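Myo-inositol-1-phosphate synthase-related protein (PDB 3CIN) is related to myo-inositol-1-phosphate synthase, binds nicotinamide-adenine-dinucleotide in a Rossmann-type domain and assembles with further copies of itself. Local coordinates at residues Q21-K34 with L75-L89. Residues are numbered along the deposited sequence; the frame is centred on the assembly and turned at random.
Sequences QGYVASTFVAGLEK and LSEVVKQYWNDVDSL. With NAD (nicotinamide-adenine-dinucleotide), chain F.
Tyr82 turns the edge of its ring onto the face of Tyr23: its CD1 stands over the centre of that ring, 3.6 Å from Tyr23 CG, with the planes at 58°. Its own face lies against the backbone where helix 23-34 begins, so that Tyr23 CA makes a CH-pi contact, 4.1 Å from the Tyr82 ring centroid. An aromatic ring suits this place because it packs by edge and face at once, while its OH passes Gly22 CA and is hydrogen-bonded to Lys70 NZ.

Trp83, the residue after Tyr82, directs its indole NE1 at Thr27 OG1, one helical turn beyond Tyr23, 2.9 Å away and nearly in the ring plane, with an N-H...O angle of 153°. Thr27 carries OG1 beside its own backbone N, where the hydroxyl donates back to Tyr23 O; one small group thus serves as donor and acceptor. Ser26 likewise gives its hydroxyl to Gly22 O and accepts from Gln21 NE2. The Gln21 amide is further fixed by Ser63 at OE1, and the CD1 methyl of Leu75 rests over the face of the amide, 3.3 Å from Gln21 CD, the two side chains meeting at about a right angle.

Farther along helix 23-34 the contact becomes aliphatic. Ala30, small enough to admit close neighbours, sets CB 3.7 Å from Val86 CG2 and close to Val79 CG1, whereas branched Val29 presses CG1 against both methyls of Leu89. Beyond it, Lys34 NZ forms a long salt bridge with Asp85 OD2 (3.5 Å), and a water links the same two atoms.

The axes of helix 23-34 and helix 75-82 cross at -103° and come within 8.9 Å of each other. Tyr23 N and Val24 N each donate to an NAD phosphate oxygen, and Gly22, at the N-cap, lets the dinucleotide come close: this is the glycine-rich strand-turn-helix of a Rossmann fold, with helix 75-82 packed across its first helix.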
loop_
_atom_site.group_PDB
_atom_site.type_symbol
_atom_site.label_atom_id
_atom_site.label_comp_id
_atom_site.label_asym_id
_atom_site.label_seq_id
_atom_site.Cartn_x
_atom_site.Cartn_y
_atom_site.Cartn_z
ATOM N N GLN A 21 -1.584 -5.443 34.804
ATOM C CA GLN A 21 -0.426 -4.522 34.630
ATOM C C GLN A 21 0.515 -4.965 33.501
ATOM O O GLN A 21 1.624 -5.428 33.734
ATOM C CB GLN A 21 0.348 -4.321 35.945
ATOM C CG GLN A 21 1.317 -3.135 35.875
ATOM C CD GLN A 21 0.618 -1.821 35.656
ATOM O OE1 GLN A 21 -0.364 -1.522 36.311
ATOM N NE2 GLN A 21 1.097 -1.038 34.678
ATOM N N GLY A 22 0.005 -4.864 32.264
ATOM C CA GLY A 22 0.778 -5.240 31.087
ATOM C C GLY A 22 1.153 -4.024 30.227
ATOM O O GLY A 22 1.432 -2.928 30.736
ATOM N N TYR A 23 1.173 -4.217 28.924
ATOM C CA TYR A 23 1.641 -3.179 28.015
ATOM C C TYR A 23 0.762 -1.954 28.026
ATOM O O TYR A 23 1.283 -0.841 28.193
ATOM C CB TYR A 23 1.734 -3.714 26.590
ATOM C CG TYR A 23 3.030 -3.380 25.924
ATOM C CD1 TYR A 23 3.492 -2.071 25.872
ATOM C CD2 TYR A 23 3.788 -4.371 25.303
ATOM C CE1 TYR A 23 4.705 -1.755 25.218
ATOM C CE2 TYR A 23 4.975 -4.081 24.696
ATOM C CZ TYR A 23 5.429 -2.774 24.626
ATOM O OH TYR A 23 6.634 -2.482 23.988
ATOM N N VAL A 24 -0.539 -2.130 27.850
ATOM C CA VAL A 24 -1.457 -0.948 27.871
ATOM C C VAL A 24 -1.372 -0.200 29.169
ATOM O O VAL A 24 -1.166 1.039 29.215
ATOM C CB VAL A 24 -2.912 -1.322 27.556
ATOM C CG1 VAL A 24 -3.855 -0.170 27.758
ATOM C CG2 VAL A 24 -3.013 -1.820 26.076
ATOM N N ALA A 25 -1.524 -0.943 30.253
ATOM C CA ALA A 25 -1.471 -0.351 31.559
ATOM C C ALA A 25 -0.177 0.389 31.847
ATOM O O ALA A 25 -0.165 1.469 32.490
ATOM C CB ALA A 25 -1.725 -1.419 32.634
ATOM N N SER A 26 0.945 -0.220 31.470
ATOM C CA SER A 26 2.212 0.338 31.745
ATOM C C SER A 26 2.483 1.572 30.853
ATOM O O SER A 26 3.135 2.494 31.270
ATOM C CB SER A 26 3.281 -0.726 31.584
ATOM O OG SER A 26 3.121 -1.754 32.543
ATOM N N THR A 27 1.948 1.590 29.639
ATOM C CA THR A 27 2.101 2.757 28.774
ATOM C C THR A 27 1.251 3.914 29.328
ATOM O O THR A 27 1.712 5.062 29.327
ATOM C CB THR A 27 1.671 2.421 27.383
ATOM O OG1 THR A 27 2.505 1.356 26.916
ATOM C CG2 THR A 27 1.826 3.625 26.453
ATOM N N PHE A 28 0.050 3.611 29.799
ATOM C CA PHE A 28 -0.824 4.594 30.496
ATOM C C PHE A 28 -0.086 5.217 31.639
ATOM O O PHE A 28 -0.038 6.439 31.777
ATOM C CB PHE A 28 -2.086 3.872 30.990
ATOM C CG PHE A 28 -2.982 4.689 31.862
ATOM C CD1 PHE A 28 -3.604 5.847 31.400
ATOM C CD2 PHE A 28 -3.259 4.260 33.153
ATOM C CE1 PHE A 28 -4.493 6.550 32.195
ATOM C CE2 PHE A 28 -4.132 4.975 33.979
ATOM C CZ PHE A 28 -4.707 6.160 33.535
ATOM N N VAL A 29 0.559 4.390 32.442
ATOM C CA VAL A 29 1.245 4.910 33.637
ATOM C C VAL A 29 2.458 5.739 33.259
ATOM O O VAL A 29 2.699 6.842 33.797
ATOM C CB VAL A 29 1.579 3.788 34.667
ATOM C CG1 VAL A 29 2.487 4.294 35.810
ATOM C CG2 VAL A 29 0.251 3.160 35.235
ATOM N N ALA A 30 3.229 5.224 32.327
ATOM C CA ALA A 30 4.494 5.886 31.964
ATOM C C ALA A 30 4.200 7.213 31.244
ATOM O O ALA A 30 4.881 8.239 31.467
ATOM C CB ALA A 30 5.278 4.971 31.091
ATOM N N GLY A 31 3.214 7.176 30.359
ATOM C CA GLY A 31 2.789 8.372 29.629
ATOM C C GLY A 31 2.268 9.432 30.584
ATOM O O GLY A 31 2.602 10.628 30.468
ATOM N N LEU A 32 1.443 9.005 31.531
ATOM C CA LEU A 32 0.857 9.927 32.480
ATOM C C LEU A 32 1.932 10.567 33.341
ATOM O O LEU A 32 1.829 11.736 33.699
ATOM C CB LEU A 32 -0.163 9.210 33.363
ATOM C CG LEU A 32 -0.706 10.023 34.541
ATOM C CD1 LEU A 32 -1.289 11.318 34.036
ATOM C CD2 LEU A 32 -1.743 9.220 35.310
ATOM N N GLU A 33 2.942 9.790 33.716
ATOM C CA GLU A 33 4.074 10.344 34.464
ATOM C C GLU A 33 4.771 11.452 33.697
ATOM O O GLU A 33 5.042 12.517 34.264
ATOM C CB GLU A 33 5.077 9.258 34.833
ATOM C CG GLU A 33 6.056 9.727 35.873
ATOM C CD GLU A 33 5.479 9.844 37.332
ATOM O OE1 GLU A 33 4.381 9.339 37.664
ATOM O OE2 GLU A 33 6.158 10.461 38.174
ATOM N N LYS A 34 5.059 11.224 32.409
ATOM C CA LYS A 34 5.671 12.260 31.571
ATOM C C LYS A 34 4.773 13.456 31.418
ATOM O O LYS A 34 5.267 14.572 31.404
ATOM C CB LYS A 34 6.054 11.735 30.187
ATOM C CG LYS A 34 6.965 10.522 30.226
ATOM C CD LYS A 34 8.415 10.826 29.906
ATOM C CE LYS A 34 9.002 9.719 29.030
ATOM N NZ LYS A 34 8.016 9.261 27.981
ATOM N N LEU A 75 4.976 -0.941 41.207
ATOM C CA LEU A 75 4.489 -0.539 39.892
ATOM C C LEU A 75 5.640 -0.067 38.972
ATOM O O LEU A 75 5.722 -0.484 37.829
ATOM C CB LEU A 75 3.424 0.526 40.059
ATOM C CG LEU A 75 2.765 1.073 38.775
ATOM C CD1 LEU A 75 2.171 -0.079 37.945
ATOM C CD2 LEU A 75 1.726 2.076 39.102
ATOM N N SER A 76 6.538 0.771 39.483
ATOM C CA SER A 76 7.708 1.258 38.731
ATOM C C SER A 76 8.605 0.171 38.127
ATOM O O SER A 76 9.104 0.337 37.014
ATOM C CB SER A 76 8.560 2.188 39.602
ATOM O OG SER A 76 8.999 1.499 40.758
ATOM N N GLU A 77 8.801 -0.926 38.860
ATOM C CA GLU A 77 9.686 -2.031 38.426
ATOM C C GLU A 77 9.081 -2.740 37.206
ATOM O O GLU A 77 9.806 -3.112 36.269
ATOM C CB GLU A 77 9.890 -3.047 39.558
ATOM C CG GLU A 77 10.537 -2.487 40.826
ATOM C CD GLU A 77 10.843 -3.531 41.948
ATOM O OE1 GLU A 77 9.968 -3.880 42.830
ATOM O OE2 GLU A 77 12.034 -3.941 41.991
ATOM N N VAL A 78 7.761 -2.863 37.206
ATOM C CA VAL A 78 7.033 -3.491 36.110
ATOM C C VAL A 78 6.940 -2.538 34.931
ATOM O O VAL A 78 7.225 -2.926 33.781
ATOM C CB VAL A 78 5.647 -3.984 36.556
ATOM C CG1 VAL A 78 4.826 -4.493 35.362
ATOM C CG2 VAL A 78 5.883 -5.103 37.624
ATOM N N VAL A 79 6.561 -1.290 35.193
ATOM C CA VAL A 79 6.504 -0.269 34.101
ATOM C C VAL A 79 7.853 -0.154 33.345
ATOM O O VAL A 79 7.857 -0.132 32.091
ATOM C CB VAL A 79 5.951 1.105 34.628
ATOM C CG1 VAL A 79 6.031 2.166 33.554
ATOM C CG2 VAL A 79 4.485 0.938 35.085
ATOM N N LYS A 80 8.996 -0.155 34.059
ATOM C CA LYS A 80 10.309 -0.069 33.410
ATOM C C LYS A 80 10.598 -1.242 32.490
ATOM O O LYS A 80 11.374 -1.098 31.558
ATOM C CB LYS A 80 11.408 0.032 34.433
ATOM C CG LYS A 80 12.796 0.349 33.915
ATOM C CD LYS A 80 13.827 0.140 35.018
ATOM C CE LYS A 80 15.033 1.090 34.920
ATOM N NZ LYS A 80 15.226 1.802 33.640
ATOM N N GLN A 81 9.981 -2.392 32.721
ATOM C CA GLN A 81 10.149 -3.500 31.802
ATOM C C GLN A 81 9.575 -3.151 30.452
ATOM O O GLN A 81 10.033 -3.680 29.469
ATOM C CB GLN A 81 9.480 -4.776 32.324
ATOM C CG GLN A 81 10.122 -5.339 33.590
ATOM C CD GLN A 81 9.232 -6.364 34.308
ATOM O OE1 GLN A 81 8.386 -7.022 33.689
ATOM N NE2 GLN A 81 9.419 -6.490 35.631
ATOM N N TYR A 82 8.543 -2.300 30.400
ATOM C CA TYR A 82 7.940 -1.907 29.116
ATOM C C TYR A 82 8.539 -0.615 28.537
ATOM O O TYR A 82 8.708 -0.484 27.305
ATOM C CB TYR A 82 6.408 -1.748 29.260
ATOM C CG TYR A 82 5.740 -3.046 29.599
ATOM C CD1 TYR A 82 5.319 -3.908 28.615
ATOM C CD2 TYR A 82 5.502 -3.407 30.922
ATOM C CE1 TYR A 82 4.729 -5.116 28.915
ATOM C CE2 TYR A 82 4.885 -4.618 31.238
ATOM C CZ TYR A 82 4.496 -5.470 30.211
ATOM O OH TYR A 82 3.872 -6.694 30.446
ATOM N N TRP A 83 8.880 0.317 29.434
ATOM C CA TRP A 83 9.434 1.632 29.082
ATOM C C TRP A 83 10.636 1.923 29.929
ATOM O O TRP A 83 10.532 2.363 31.081
ATOM C CB TRP A 83 8.362 2.704 29.293
ATOM C CG TRP A 83 7.225 2.492 28.422
ATOM C CD1 TRP A 83 6.037 1.929 28.758
ATOM C CD2 TRP A 83 7.157 2.799 27.035
ATOM N NE1 TRP A 83 5.220 1.882 27.672
ATOM C CE2 TRP A 83 5.878 2.400 26.593
ATOM C CE3 TRP A 83 8.039 3.389 26.122
ATOM C CZ2 TRP A 83 5.450 2.573 25.299
ATOM C CZ3 TRP A 83 7.605 3.560 24.806
ATOM C CH2 TRP A 83 6.317 3.143 24.418
ATOM N N ASN A 84 11.801 1.628 29.355
ATOM C CA ASN A 84 13.055 1.617 30.090
ATOM C C ASN A 84 13.450 2.994 30.632
ATOM O O ASN A 84 14.297 3.091 31.515
ATOM C CB ASN A 84 14.149 1.093 29.166
ATOM C CG ASN A 84 15.454 0.909 29.866
ATOM O OD1 ASN A 84 16.403 1.643 29.623
ATOM N ND2 ASN A 84 15.507 -0.060 30.759
ATOM N N ASP A 85 12.844 4.046 30.076
ATOM C CA ASP A 85 13.150 5.430 30.483
ATOM C C ASP A 85 12.504 5.822 31.834
ATOM O O ASP A 85 12.914 6.790 32.491
ATOM C CB ASP A 85 12.852 6.433 29.336
ATOM C CG ASP A 85 11.425 6.318 28.752
ATOM O OD1 ASP A 85 10.839 5.213 28.698
ATOM O OD2 ASP A 85 10.904 7.356 28.290
ATOM N N VAL A 86 11.563 5.018 32.294
ATOM C CA VAL A 86 10.896 5.282 33.560
ATOM C C VAL A 86 11.709 4.727 34.723
ATOM O O VAL A 86 11.796 3.515 34.886
ATOM C CB VAL A 86 9.520 4.622 33.555
ATOM C CG1 VAL A 86 8.836 4.863 34.907
ATOM C CG2 VAL A 86 8.709 5.166 32.424
ATOM N N ASP A 87 12.320 5.595 35.530
ATOM C CA ASP A 87 13.083 5.137 36.691
ATOM C C ASP A 87 12.409 5.390 38.041
ATOM O O ASP A 87 12.941 4.966 39.062
ATOM C CB ASP A 87 14.509 5.749 36.726
ATOM C CG ASP A 87 15.392 5.277 35.562
ATOM O OD1 ASP A 87 15.200 4.155 35.033
ATOM O OD2 ASP A 87 16.284 6.051 35.167
ATOM N N SER A 88 11.275 6.079 38.041
ATOM C CA SER A 88 10.480 6.286 39.236
ATOM C C SER A 88 9.097 6.764 38.866
ATOM O O SER A 88 8.853 7.188 37.722
ATOM C CB SER A 88 11.107 7.334 40.163
ATOM O OG SER A 88 11.039 8.622 39.575
ATOM N N LEU A 89 8.194 6.665 39.838
ATOM C CA LEU A 89 6.830 7.113 39.668
ATOM C C LEU A 89 6.397 7.867 40.920
ATOM O O LEU A 89 6.788 7.514 42.037
ATOM C CB LEU A 89 5.890 5.946 39.427
ATOM C CG LEU A 89 6.015 5.077 38.180
ATOM C CD1 LEU A 89 5.110 3.911 38.305
ATOM C CD2 LEU A 89 5.704 5.830 36.857
HETATM P PA NAD F . -0.757 -7.624 27.997
HETATM O O1A NAD F . 0.552 -6.919 27.761
HETATM O O2A NAD F . -0.612 -9.112 27.909
HETATM O O5B NAD F . -1.164 -7.274 29.471
HETATM C C5B NAD F . -2.217 -7.981 30.123
HETATM C C4B NAD F . -1.887 -8.010 31.605
HETATM O O4B NAD F . -3.014 -8.495 32.316
HETATM C C3B NAD F . -0.708 -8.898 31.985
HETATM O O3B NAD F . 0.142 -8.252 32.918
HETATM C C2B NAD F . -1.368 -10.113 32.623
HETATM O O2B NAD F . -0.491 -10.829 33.449
HETATM C C1B NAD F . -2.550 -9.455 33.299
HETATM N N9A NAD F . -3.670 -10.345 33.617
HETATM C C8A NAD F . -4.129 -11.365 32.789
HETATM N N7A NAD F . -5.270 -11.862 33.379
HETATM C C5A NAD F . -5.482 -11.169 34.545
HETATM C C6A NAD F . -6.419 -11.314 35.571
HETATM N N6A NAD F . -7.445 -12.221 35.514
HETATM N N1A NAD F . -6.367 -10.401 36.606
HETATM C C2A NAD F . -5.370 -9.443 36.649
HETATM N N3A NAD F . -4.389 -9.339 35.685
HETATM C C4A NAD F . -4.469 -10.213 34.661
HETATM O O3 NAD F . -1.871 -7.088 27.022
HETATM P PN NAD F . -2.060 -5.590 26.565
HETATM O O1N NAD F . -1.484 -5.453 25.195
HETATM O O2N NAD F . -1.731 -4.652 27.678
HETATM O O5D NAD F . -3.634 -5.550 26.329
HETATM C C5D NAD F . -4.515 -5.518 27.428
HETATM C C4D NAD F . -5.958 -5.740 26.990
HETATM O O4D NAD F . -6.368 -4.632 26.235
HETATM C C3D NAD F . -6.218 -6.984 26.155
HETATM O O3D NAD F . -7.504 -7.554 26.511
HETATM C C2D NAD F . -6.336 -6.395 24.758
HETATM O O2D NAD F . -7.172 -7.188 23.910
HETATM C C1D NAD F . -7.021 -5.086 25.079
HETATM N N1N NAD F . -6.880 -4.093 24.016
HETATM C C2N NAD F . -5.664 -3.679 23.651
HETATM C C3N NAD F . -5.641 -2.688 22.633
HETATM C C7N NAD F . -4.364 -2.026 22.383
HETATM O O7N NAD F . -3.290 -2.509 23.077
HETATM N N7N NAD F . -4.296 -1.000 21.519
HETATM C C4N NAD F . -6.788 -2.199 22.041
HETATM C C5N NAD F . -8.014 -2.656 22.430
HETATM C C6N NAD F . -8.034 -3.611 23.456
HETATM O O HOH W 1 7.890 0.001 24.639
HETATM O O HOH W 2 8.092 6.676 28.938
#